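PDB 6HBE: copper-containing nitrite reductase from Thermus scotoductus, which probably reduces nitrite to nitric oxide with electrons from cytochrome c, working as a copper-dependent homotrimer in denitrification. Local coordinates for residues A20-T25 against L55-G60; G109-H114 against I134-K139; L154-I159 against L200-L205; M225-N230 against P245-V250. One frame throughout, in Å; residues are numbered along the deposited sequence.

Interaction 1: A20-T25 against L55-G60; sequences AERHFT and LVVEEG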
# COMPACT_ATOMS: atom_id res chain seq x y z
N ALA C 20 -27.59 21.56 24.38
CA ALA C 20 -27.71 22.66 23.36
C ALA C 20 -28.18 22.19 21.99
O ALA C 20 -28.04 21.02 21.65
CB ALA C 20 -26.38 23.39 23.22
N GLU C 21 -28.75 23.11 21.23
CA GLU C 21 -29.01 22.90 19.81
C GLU C 21 -27.96 23.68 19.06
O GLU C 21 -27.72 24.86 19.36
CB GLU C 21 -30.40 23.36 19.43
CG GLU C 21 -31.47 22.58 20.17
CD GLU C 21 -32.87 22.83 19.63
OE1 GLU C 21 -33.09 22.59 18.43
OE2 GLU C 21 -33.74 23.27 20.42
N ARG C 22 -27.32 23.01 18.11
CA ARG C 22 -26.20 23.56 17.37
C ARG C 22 -26.55 23.44 15.91
O ARG C 22 -27.04 22.40 15.47
CB ARG C 22 -24.93 22.75 17.67
CG ARG C 22 -24.48 22.77 19.12
CD ARG C 22 -24.21 24.20 19.59
NE ARG C 22 -23.43 24.92 18.58
CZ ARG C 22 -22.12 24.76 18.36
NH1 ARG C 22 -21.38 23.94 19.13
NH2 ARG C 22 -21.52 25.46 17.40
N HIS C 23 -26.25 24.48 15.14
CA HIS C 23 -26.61 24.48 13.75
C HIS C 23 -25.40 24.78 12.88
O HIS C 23 -24.66 25.72 13.14
CB HIS C 23 -27.74 25.49 13.51
CG HIS C 23 -28.18 25.53 12.08
ND1 HIS C 23 -28.43 26.70 11.40
CD2 HIS C 23 -28.36 24.53 11.19
CE1 HIS C 23 -28.76 26.42 10.16
NE2 HIS C 23 -28.71 25.11 9.99
N PHE C 24 -25.22 23.97 11.83
CA PHE C 24 -24.11 24.09 10.91
C PHE C 24 -24.60 24.03 9.47
O PHE C 24 -25.48 23.23 9.14
CB PHE C 24 -23.08 22.95 11.14
CG PHE C 24 -22.54 22.88 12.55
CD1 PHE C 24 -21.56 23.77 12.99
CD2 PHE C 24 -23.03 21.94 13.44
CE1 PHE C 24 -21.05 23.69 14.28
CE2 PHE C 24 -22.54 21.85 14.74
CZ PHE C 24 -21.54 22.73 15.17
N THR C 25 -23.97 24.84 8.61
CA THR C 25 -24.30 24.87 7.19
C THR C 25 -23.11 24.41 6.34
O THR C 25 -22.01 24.94 6.46
CB THR C 25 -24.77 26.26 6.74
OG1 THR C 25 -25.90 26.66 7.54
CG2 THR C 25 -25.21 26.22 5.27
N LEU C 55 -16.49 21.15 12.71
CA LEU C 55 -17.64 21.28 13.60
C LEU C 55 -17.31 20.71 14.96
O LEU C 55 -16.75 19.62 15.04
CB LEU C 55 -18.85 20.52 13.02
CG LEU C 55 -19.03 20.56 11.50
CD1 LEU C 55 -20.27 19.75 11.07
CD2 LEU C 55 -19.10 21.98 10.95
N VAL C 56 -17.62 21.44 16.03
CA VAL C 56 -17.37 20.97 17.39
C VAL C 56 -18.64 21.13 18.22
O VAL C 56 -19.20 22.23 18.28
CB VAL C 56 -16.23 21.76 18.07
CG1 VAL C 56 -16.01 21.27 19.50
CG2 VAL C 56 -14.95 21.66 17.26
N VAL C 57 -19.08 20.04 18.85
CA VAL C 57 -20.24 20.02 19.72
C VAL C 57 -19.91 19.27 20.99
O VAL C 57 -18.80 18.71 21.12
CB VAL C 57 -21.49 19.40 19.03
CG1 VAL C 57 -21.74 20.07 17.68
CG2 VAL C 57 -21.35 17.88 18.87
N GLU C 58 -20.85 19.30 21.94
CA GLU C 58 -20.74 18.54 23.19
C GLU C 58 -21.60 17.28 23.11
O GLU C 58 -22.62 17.27 22.41
CB GLU C 58 -21.20 19.40 24.39
CG GLU C 58 -20.47 20.73 24.55
CD GLU C 58 -18.98 20.62 24.92
OE1 GLU C 58 -18.13 21.28 24.29
OE2 GLU C 58 -18.64 19.88 25.87
N GLU C 59 -21.17 16.24 23.83
CA GLU C 59 -21.92 14.99 23.98
C GLU C 59 -23.36 15.26 24.48
O GLU C 59 -23.56 15.99 25.47
CB GLU C 59 -21.21 14.02 24.91
CG GLU C 59 -21.92 12.67 25.10
CD GLU C 59 -21.19 11.69 26.00
OE1 GLU C 59 -20.08 11.99 26.48
OE2 GLU C 59 -21.75 10.60 26.25
N GLY C 60 -24.33 14.67 23.80
CA GLY C 60 -25.75 14.91 24.12
C GLY C 60 -26.40 16.08 23.39
O GLY C 60 -27.62 16.21 23.46
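Phe24 lies against Leu55 and Val57 where the two sheets of the first cupredoxin domain, a beta sandwich, face each other. Strand 21-25 belongs to one sheet and strand 55-58 to the other. Their axes run nearly antiparallel, at 171°, and come no closer than 8.6 Å, so side chains fill the gap and no backbone pairing links them.

The apolar contacts centre on the Phe24 ring. Leu55 CB sits over the middle of one face, 4.0 Å from the ring centroid, as a CH-pi contact. Leu55 CD2 lies above the same face, nearer the root of the ring, 3.7 Å from Phe24 CD1. Val57 approaches at the ring edge, with its CG1 3.5 Å from Phe24 CE2. Phe24 also packs on Val63 of strand 62-69, while Leu55 backs onto Ile134 and Val57 onto Val136.

One polar contact joins the strands. Arg22 is bent at chi2 and chi3, which brings Phe24 CZ over one face of its guanidinium, toward the rim. From there Arg22 NH1 donates to Val56 O at 2.9 Å. The bond is bent, 133° at the hydrogen, and the oxygen lies 29° out of the guanidinium plane.

Interaction 2: G109-H114 against I134-K139; sequences GVFMYH and IVVEPK. With CU (copper (II) ion), chain M.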
# COMPACT_ATOMS: atom_id res chain seq x y z
N GLY C 109 -16.18 11.59 20.68
CA GLY C 109 -14.97 11.33 19.89
C GLY C 109 -14.71 12.24 18.70
O GLY C 109 -15.27 13.33 18.62
N VAL C 110 -13.87 11.76 17.78
CA VAL C 110 -13.45 12.50 16.58
C VAL C 110 -13.94 11.72 15.36
O VAL C 110 -13.51 10.56 15.14
CB VAL C 110 -11.91 12.66 16.55
CG1 VAL C 110 -11.46 13.36 15.25
CG2 VAL C 110 -11.42 13.46 17.77
N PHE C 111 -14.84 12.35 14.58
CA PHE C 111 -15.57 11.70 13.49
C PHE C 111 -15.31 12.35 12.14
O PHE C 111 -15.25 13.58 12.03
CB PHE C 111 -17.06 11.69 13.79
CG PHE C 111 -17.41 10.94 15.04
CD1 PHE C 111 -17.51 9.54 15.03
CD2 PHE C 111 -17.59 11.61 16.23
CE1 PHE C 111 -17.79 8.84 16.19
CE2 PHE C 111 -17.87 10.92 17.42
CZ PHE C 111 -17.97 9.53 17.40
N MET C 112 -15.21 11.53 11.10
CA MET C 112 -15.17 12.03 9.71
C MET C 112 -16.57 12.41 9.21
O MET C 112 -17.58 11.77 9.58
CB MET C 112 -14.60 10.95 8.78
CG MET C 112 -14.21 11.37 7.35
SD MET C 112 -13.37 9.98 6.53
CE MET C 112 -13.21 10.54 4.84
N TYR C 113 -16.64 13.42 8.33
CA TYR C 113 -17.80 13.61 7.45
C TYR C 113 -17.25 13.75 6.03
O TYR C 113 -16.08 14.10 5.86
CB TYR C 113 -18.71 14.81 7.88
CG TYR C 113 -18.14 16.20 7.64
CD1 TYR C 113 -18.16 16.76 6.35
CD2 TYR C 113 -17.61 16.96 8.68
CE1 TYR C 113 -17.66 18.03 6.11
CE2 TYR C 113 -17.09 18.24 8.44
CZ TYR C 113 -17.12 18.76 7.15
OH TYR C 113 -16.60 20.00 6.83
N HIS C 114 -18.08 13.45 5.03
CA HIS C 114 -17.63 13.45 3.63
C HIS C 114 -18.83 13.42 2.68
O HIS C 114 -19.95 13.16 3.10
CB HIS C 114 -16.68 12.24 3.34
CG HIS C 114 -17.29 10.89 3.61
ND1 HIS C 114 -18.04 10.22 2.67
CD2 HIS C 114 -17.24 10.09 4.69
CE1 HIS C 114 -18.47 9.07 3.17
NE2 HIS C 114 -17.96 8.94 4.38
N ILE C 134 -15.90 16.36 12.54
CA ILE C 134 -16.82 16.77 13.60
C ILE C 134 -16.36 16.11 14.89
O ILE C 134 -16.14 14.89 14.92
CB ILE C 134 -18.35 16.51 13.32
CG1 ILE C 134 -19.20 16.84 14.58
CG2 ILE C 134 -18.62 15.08 12.90
CD1 ILE C 134 -20.68 16.96 14.31
N VAL C 135 -16.16 16.95 15.91
CA VAL C 135 -15.75 16.54 17.24
C VAL C 135 -16.93 16.60 18.21
O VAL C 135 -17.66 17.63 18.25
CB VAL C 135 -14.64 17.45 17.82
CG1 VAL C 135 -14.23 17.01 19.21
CG2 VAL C 135 -13.42 17.47 16.89
N VAL C 136 -17.08 15.54 18.99
CA VAL C 136 -18.06 15.42 20.08
C VAL C 136 -17.31 15.30 21.40
O VAL C 136 -16.76 14.25 21.73
CB VAL C 136 -19.02 14.21 19.87
CG1 VAL C 136 -20.08 14.15 20.98
CG2 VAL C 136 -19.70 14.29 18.52
N GLU C 137 -17.25 16.40 22.15
CA GLU C 137 -16.49 16.44 23.41
C GLU C 137 -17.23 15.65 24.49
O GLU C 137 -18.40 15.94 24.73
CB GLU C 137 -16.40 17.87 23.96
CG GLU C 137 -15.16 18.65 23.66
CD GLU C 137 -13.82 17.97 24.00
OE1 GLU C 137 -13.01 17.98 23.09
OE2 GLU C 137 -13.52 17.52 25.13
N PRO C 138 -16.53 14.72 25.18
CA PRO C 138 -17.21 13.87 26.16
C PRO C 138 -17.59 14.61 27.45
O PRO C 138 -16.92 15.57 27.84
CB PRO C 138 -16.16 12.82 26.50
CG PRO C 138 -14.85 13.50 26.26
CD PRO C 138 -15.09 14.39 25.08
N LYS C 139 -18.64 14.12 28.10
CA LYS C 139 -19.01 14.59 29.42
C LYS C 139 -17.96 14.12 30.41
O LYS C 139 -17.56 14.88 31.26
CB LYS C 139 -20.39 14.09 29.84
CG LYS C 139 -21.54 14.61 28.98
CD LYS C 139 -22.71 15.14 29.82
CE LYS C 139 -23.86 15.61 28.92
NZ LYS C 139 -24.63 14.48 28.34
CU CU M . -17.96 7.39 5.66
O HOH W 1 -19.83 6.85 5.49
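Phe111 and Ile134 face each other as a hydrogen-bonded pair of two antiparallel strands in a mixed sheet of the first cupredoxin domain. Gly109 with Val136 forms the next such pair. Val110 and Val135 lie between them as a non-hydrogen-bonded pair.

The side chains of Phe111, Ile134 and Val136 share one face of the sheet. Phe111 CB touches Ile134 CG2 at 3.8 Å. Its ring then leans toward the other end of the pairing, where Phe111 CE2 lies 4.0 Å from Val136 CG2. With CG beside the backbone N (chi1 -61°), the ring turns an edge to Ile134 O, which lies near its plane. Gly109 has no side chain on this face. Its backbone angles by themselves call for glycine.

Val110 and Val135 point to the opposite face and pack on Tyr203 of the second domain. Tyr113 turns the edge of its ring to Ile134 N, and its hydroxyl is hydrogen-bonded to Pro53 O.

The strand of Phe111 ends at a copper site. Its ligands are His114, His80, a water and His267 of a neighbouring subunit, so the metal joins two chains. His114 CG lies between the backbone N and the carbonyl carbon, chi1 58°. This directs His114 NE2 at the copper, 2.0 Å away.

Interaction 3: L154-I159 against L200-L205; sequences LKLYII and LRIYFL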
# COMPACT_ATOMS: atom_id res chain seq x y z
N LEU C 154 -3.27 24.34 24.98
CA LEU C 154 -3.59 24.53 23.56
C LEU C 154 -4.20 23.23 22.98
O LEU C 154 -3.69 22.13 23.25
CB LEU C 154 -2.34 24.93 22.78
CG LEU C 154 -2.45 25.31 21.31
CD1 LEU C 154 -3.35 26.52 21.02
CD2 LEU C 154 -1.06 25.57 20.78
N LYS C 155 -5.29 23.38 22.22
CA LYS C 155 -5.89 22.28 21.43
C LYS C 155 -5.45 22.41 19.99
O LYS C 155 -5.47 23.50 19.42
CB LYS C 155 -7.41 22.34 21.52
CG LYS C 155 -7.95 22.04 22.92
CD LYS C 155 -9.46 22.20 22.94
CE LYS C 155 -10.07 21.65 24.23
NZ LYS C 155 -11.55 21.80 24.22
N LEU C 156 -5.08 21.27 19.39
CA LEU C 156 -4.61 21.20 18.02
C LEU C 156 -5.51 20.17 17.31
O LEU C 156 -5.58 19.03 17.77
CB LEU C 156 -3.17 20.74 17.97
CG LEU C 156 -2.12 21.57 18.72
CD1 LEU C 156 -0.76 20.93 18.54
CD2 LEU C 156 -2.07 23.01 18.21
N TYR C 157 -6.19 20.59 16.25
CA TYR C 157 -7.07 19.73 15.44
C TYR C 157 -6.40 19.51 14.08
O TYR C 157 -6.12 20.48 13.34
CB TYR C 157 -8.45 20.36 15.30
CG TYR C 157 -9.21 20.64 16.60
CD1 TYR C 157 -9.08 21.87 17.26
CD2 TYR C 157 -10.13 19.75 17.10
CE1 TYR C 157 -9.81 22.18 18.40
CE2 TYR C 157 -10.87 20.04 18.24
CZ TYR C 157 -10.70 21.27 18.89
OH TYR C 157 -11.41 21.60 20.03
N ILE C 158 -6.13 18.23 13.76
CA ILE C 158 -5.33 17.88 12.58
C ILE C 158 -6.01 16.80 11.71
O ILE C 158 -6.32 15.72 12.21
CB ILE C 158 -3.94 17.30 13.02
CG1 ILE C 158 -3.16 18.28 13.91
CG2 ILE C 158 -3.10 16.93 11.79
CD1 ILE C 158 -2.52 19.42 13.15
N ILE C 159 -6.17 17.06 10.41
CA ILE C 159 -6.54 16.02 9.43
C ILE C 159 -5.33 15.73 8.56
O ILE C 159 -4.66 16.66 8.12
CB ILE C 159 -7.73 16.46 8.54
CG1 ILE C 159 -9.03 16.27 9.32
CG2 ILE C 159 -7.78 15.69 7.23
CD1 ILE C 159 -10.28 16.88 8.68
N LEU C 200 -0.85 19.83 26.03
CA LEU C 200 -1.48 19.82 24.70
C LEU C 200 -2.52 18.71 24.58
O LEU C 200 -2.30 17.60 25.07
CB LEU C 200 -0.42 19.64 23.59
CG LEU C 200 0.73 20.65 23.55
CD1 LEU C 200 1.60 20.40 22.32
CD2 LEU C 200 0.29 22.11 23.55
N ARG C 201 -3.64 18.99 23.91
CA ARG C 201 -4.59 17.93 23.49
C ARG C 201 -4.75 17.98 21.95
O ARG C 201 -5.09 19.02 21.39
CB ARG C 201 -5.93 18.01 24.23
CG ARG C 201 -6.80 16.74 24.09
CD ARG C 201 -7.69 16.53 25.32
NE ARG C 201 -8.86 17.41 25.31
CZ ARG C 201 -9.43 17.99 26.38
NH1 ARG C 201 -8.94 17.86 27.62
NH2 ARG C 201 -10.51 18.73 26.19
N ILE C 202 -4.46 16.85 21.29
CA ILE C 202 -4.41 16.75 19.82
C ILE C 202 -5.63 15.91 19.41
O ILE C 202 -5.88 14.85 19.99
CB ILE C 202 -3.09 16.11 19.33
CG1 ILE C 202 -1.87 16.93 19.80
CG2 ILE C 202 -3.06 15.98 17.79
CD1 ILE C 202 -0.55 16.19 19.72
N TYR C 203 -6.39 16.40 18.46
CA TYR C 203 -7.55 15.70 17.88
C TYR C 203 -7.11 15.35 16.46
O TYR C 203 -6.98 16.24 15.61
CB TYR C 203 -8.77 16.62 17.89
CG TYR C 203 -9.26 17.07 19.27
CD1 TYR C 203 -8.61 18.10 19.97
CD2 TYR C 203 -10.38 16.49 19.85
CE1 TYR C 203 -9.06 18.53 21.22
CE2 TYR C 203 -10.85 16.90 21.11
CZ TYR C 203 -10.17 17.91 21.80
OH TYR C 203 -10.61 18.35 23.03
N PHE C 204 -6.87 14.05 16.20
CA PHE C 204 -6.27 13.59 14.92
C PHE C 204 -7.23 12.69 14.16
O PHE C 204 -7.71 11.70 14.73
CB PHE C 204 -4.98 12.82 15.20
CG PHE C 204 -4.34 12.22 13.95
CD1 PHE C 204 -3.97 13.04 12.91
CD2 PHE C 204 -4.07 10.87 13.87
CE1 PHE C 204 -3.39 12.52 11.77
CE2 PHE C 204 -3.44 10.34 12.74
CZ PHE C 204 -3.13 11.18 11.68
N LEU C 205 -7.47 12.99 12.87
CA LEU C 205 -8.27 12.14 12.00
C LEU C 205 -7.49 11.89 10.73
O LEU C 205 -7.10 12.84 10.04
CB LEU C 205 -9.62 12.83 11.67
CG LEU C 205 -10.52 12.21 10.57
CD1 LEU C 205 -11.01 10.85 10.95
CD2 LEU C 205 -11.69 13.09 10.21
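Tyr203 lies alongside Tyr157, both side chains pointing the same way from neighbouring strands. Tyr203 CB starts 3.5 Å from Tyr157 CD2. Tyr203 CG meets Tyr157 CE2 at 3.5 Å, and Tyr203 CD1 comes slightly closer to that carbon, at 3.4 Å. The rings form an offset stack, with centroids 4.5 Å apart and planes at 19°. Tyr157 CE2 therefore lies over one face of Tyr203, toward its rim. Leu156 O sits at the edge of the same ring. Farther out, Tyr203 CE1 has Lys155 CB, CG and CD beside it.

The two strands run parallel, at 14°, in the larger sheet of the second cupredoxin domain. Five backbone hydrogen bonds join them. On the opposite face from the tyrosines, Leu154 packs on Leu200, Leu156 on Ile202 and Ile158 on Phe204. The tyrosine face meets the first domain, where Val135 touches both rings.

At the tip, Arg201 grips Tyr203 OH side-on with two nitrogens. Arg201 NE is 3.0 Å from that oxygen and Arg201 NH2 is 3.2 Å from it; the oxygen lies in the guanidinium plane. A bend at chi3 (78°) turns the guanidinium toward the hydroxyl. Arg201 NH1 forms a salt bridge to Glu145 and a hydrogen bond with Tyr199 OH. Glu137 OE1 is a further hydrogen-bond partner of Tyr203 OH. The Lys155 chain, extended beyond CG, passes with its CE 3.6 Å from Tyr203 OH.

Interaction 4: M225-N230 against P245-V250; sequences MYYQGN and PSDSWV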
# COMPACT_ATOMS: atom_id res chain seq x y z
N MET C 225 -3.59 8.17 25.06
CA MET C 225 -4.30 8.25 23.78
C MET C 225 -5.63 7.51 23.88
O MET C 225 -5.73 6.54 24.59
CB MET C 225 -3.48 7.64 22.64
CG MET C 225 -2.00 7.92 22.68
SD MET C 225 -1.12 7.57 21.15
CE MET C 225 -1.52 5.85 20.90
N TYR C 226 -6.62 7.97 23.12
CA TYR C 226 -7.96 7.41 23.14
C TYR C 226 -8.39 7.07 21.72
O TYR C 226 -8.59 7.97 20.90
CB TYR C 226 -8.92 8.41 23.80
CG TYR C 226 -8.41 8.91 25.13
CD1 TYR C 226 -7.59 10.04 25.20
CD2 TYR C 226 -8.73 8.26 26.32
CE1 TYR C 226 -7.10 10.50 26.43
CE2 TYR C 226 -8.25 8.71 27.54
CZ TYR C 226 -7.44 9.82 27.60
OH TYR C 226 -6.96 10.27 28.81
N TYR C 227 -8.51 5.78 21.42
CA TYR C 227 -8.93 5.34 20.09
C TYR C 227 -10.38 5.78 19.80
O TYR C 227 -11.27 5.61 20.65
CB TYR C 227 -8.74 3.84 19.90
CG TYR C 227 -9.03 3.27 18.49
CD1 TYR C 227 -8.34 3.73 17.36
CD2 TYR C 227 -9.96 2.25 18.31
CE1 TYR C 227 -8.61 3.20 16.09
CE2 TYR C 227 -10.22 1.70 17.05
CZ TYR C 227 -9.54 2.16 15.94
OH TYR C 227 -9.86 1.59 14.70
N GLN C 228 -10.56 6.39 18.62
CA GLN C 228 -11.78 7.08 18.17
C GLN C 228 -12.10 8.37 18.94
O GLN C 228 -13.15 8.98 18.71
CB GLN C 228 -13.00 6.15 18.21
CG GLN C 228 -12.75 4.81 17.49
CD GLN C 228 -12.93 4.92 15.98
OE1 GLN C 228 -13.87 5.56 15.51
NE2 GLN C 228 -12.07 4.25 15.22
N GLY C 229 -11.21 8.80 19.82
CA GLY C 229 -11.52 9.88 20.78
C GLY C 229 -12.45 9.52 21.95
O GLY C 229 -12.83 10.42 22.73
N ASN C 230 -12.82 8.25 22.09
CA ASN C 230 -13.66 7.81 23.21
C ASN C 230 -12.82 7.59 24.47
O ASN C 230 -11.91 6.75 24.47
CB ASN C 230 -14.43 6.52 22.86
CG ASN C 230 -15.52 6.18 23.87
OD1 ASN C 230 -15.25 6.03 25.05
ND2 ASN C 230 -16.76 6.05 23.39
N PRO C 245 -7.50 4.63 7.18
CA PRO C 245 -8.48 5.61 6.69
C PRO C 245 -9.79 5.66 7.50
O PRO C 245 -10.45 4.64 7.63
CB PRO C 245 -8.70 5.19 5.24
CG PRO C 245 -7.39 4.59 4.85
CD PRO C 245 -6.94 3.83 6.08
N SER C 246 -10.14 6.88 7.96
CA SER C 246 -11.27 7.21 8.88
C SER C 246 -11.11 6.80 10.33
O SER C 246 -12.07 6.97 11.13
CB SER C 246 -12.66 6.76 8.33
OG SER C 246 -13.71 7.31 9.13
N ASP C 247 -9.94 6.28 10.72
CA ASP C 247 -9.57 6.13 12.13
C ASP C 247 -9.17 7.48 12.72
O ASP C 247 -8.65 8.36 12.04
CB ASP C 247 -8.37 5.17 12.34
CG ASP C 247 -8.74 3.67 12.29
OD1 ASP C 247 -9.84 3.26 12.76
OD2 ASP C 247 -7.81 2.90 11.86
N SER C 248 -9.37 7.62 14.02
CA SER C 248 -9.05 8.87 14.74
C SER C 248 -8.53 8.57 16.14
O SER C 248 -8.71 7.46 16.64
CB SER C 248 -10.30 9.76 14.88
OG SER C 248 -11.27 9.15 15.79
N TRP C 249 -7.88 9.58 16.73
CA TRP C 249 -7.37 9.55 18.09
C TRP C 249 -7.54 10.90 18.77
O TRP C 249 -7.47 11.93 18.10
CB TRP C 249 -5.85 9.22 18.11
CG TRP C 249 -5.48 7.82 17.68
CD1 TRP C 249 -5.16 7.41 16.39
CD2 TRP C 249 -5.36 6.66 18.51
NE1 TRP C 249 -4.87 6.08 16.39
CE2 TRP C 249 -4.98 5.58 17.67
CE3 TRP C 249 -5.52 6.43 19.89
CZ2 TRP C 249 -4.73 4.29 18.17
CZ3 TRP C 249 -5.29 5.12 20.38
CH2 TRP C 249 -4.93 4.06 19.51
N VAL C 250 -7.76 10.89 20.10
CA VAL C 250 -7.40 12.05 20.96
C VAL C 250 -6.11 11.70 21.75
O VAL C 250 -5.98 10.60 22.26
CB VAL C 250 -8.55 12.46 21.91
CG1 VAL C 250 -8.12 13.51 22.92
CG2 VAL C 250 -9.71 12.99 21.10
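Trp249 is held between Met225 and Tyr227 where two antiparallel strands of the second cupredoxin domain meet. The chain leaves the first strand through a type II turn, Tyr226 to Gly229, overlapped by a type I' turn, Tyr227 to Asn230.

CH-pi contacts sandwich the indole. Met225 CE lies over one face, 4.1 Å from the centroid of the six-membered ring. The chain bends at chi3 (-57°) to bring this methyl in, and its sulfur stays farther off above the same face, a Met-aromatic contact. Tyr227 CB lies over the opposite face, 4.0 Å from the same centroid. The Tyr227 ring itself is oblique to the six-membered ring of Trp249, with planes at 56°. Trp249 NE1 is hydrogen-bonded to Leu242 O.

Apolar packing continues at the turn, where Val250 CG2 is 3.6 Å from Gly229 CA. Val250 also touches Arg201 and Tyr203 of the adjoining strand.

Backbone bonds fix the register. Tyr226 and Val250 form a hydrogen-bonded pair, and Tyr226 O also accepts from Gly229 N across the turn. Gln228 N donates to Ser248 O at 2.9 Å, coming from above the carbonyl plane.

The polar side chains reach the subunit interface. Gln228 OE1 bonds to Gln239 N of a neighbouring subunit, and Asp247 OD1 to Thr240 OG1 of that subunit. Asp247 OD1 also accepts from Tyr227 OH at 2.6 Å, the hydroxyl lying above the carboxylate plane.

In the fold
From the N terminus, interaction 1 closes the first loop and joins the two sheets of the first domain. Interaction 2 follows in series, and its strand 131-137 lies beside strand 55-58, bound through Leu55 O to Val135 N and Val57 N to Val135 O. Interactions 3 and 4 come next, each closing before the following one opens, so none nest or cross. They share a sheet of the second domain, where strands 199-208 and 248-254 are neighbours. Interaction 2 bridges the domains: Met112 packs on Leu205 of interaction 3, and Val110 meets Gln228 and Ser248 of interaction 4. Interactions 2 and 4 also touch a neighbouring subunit.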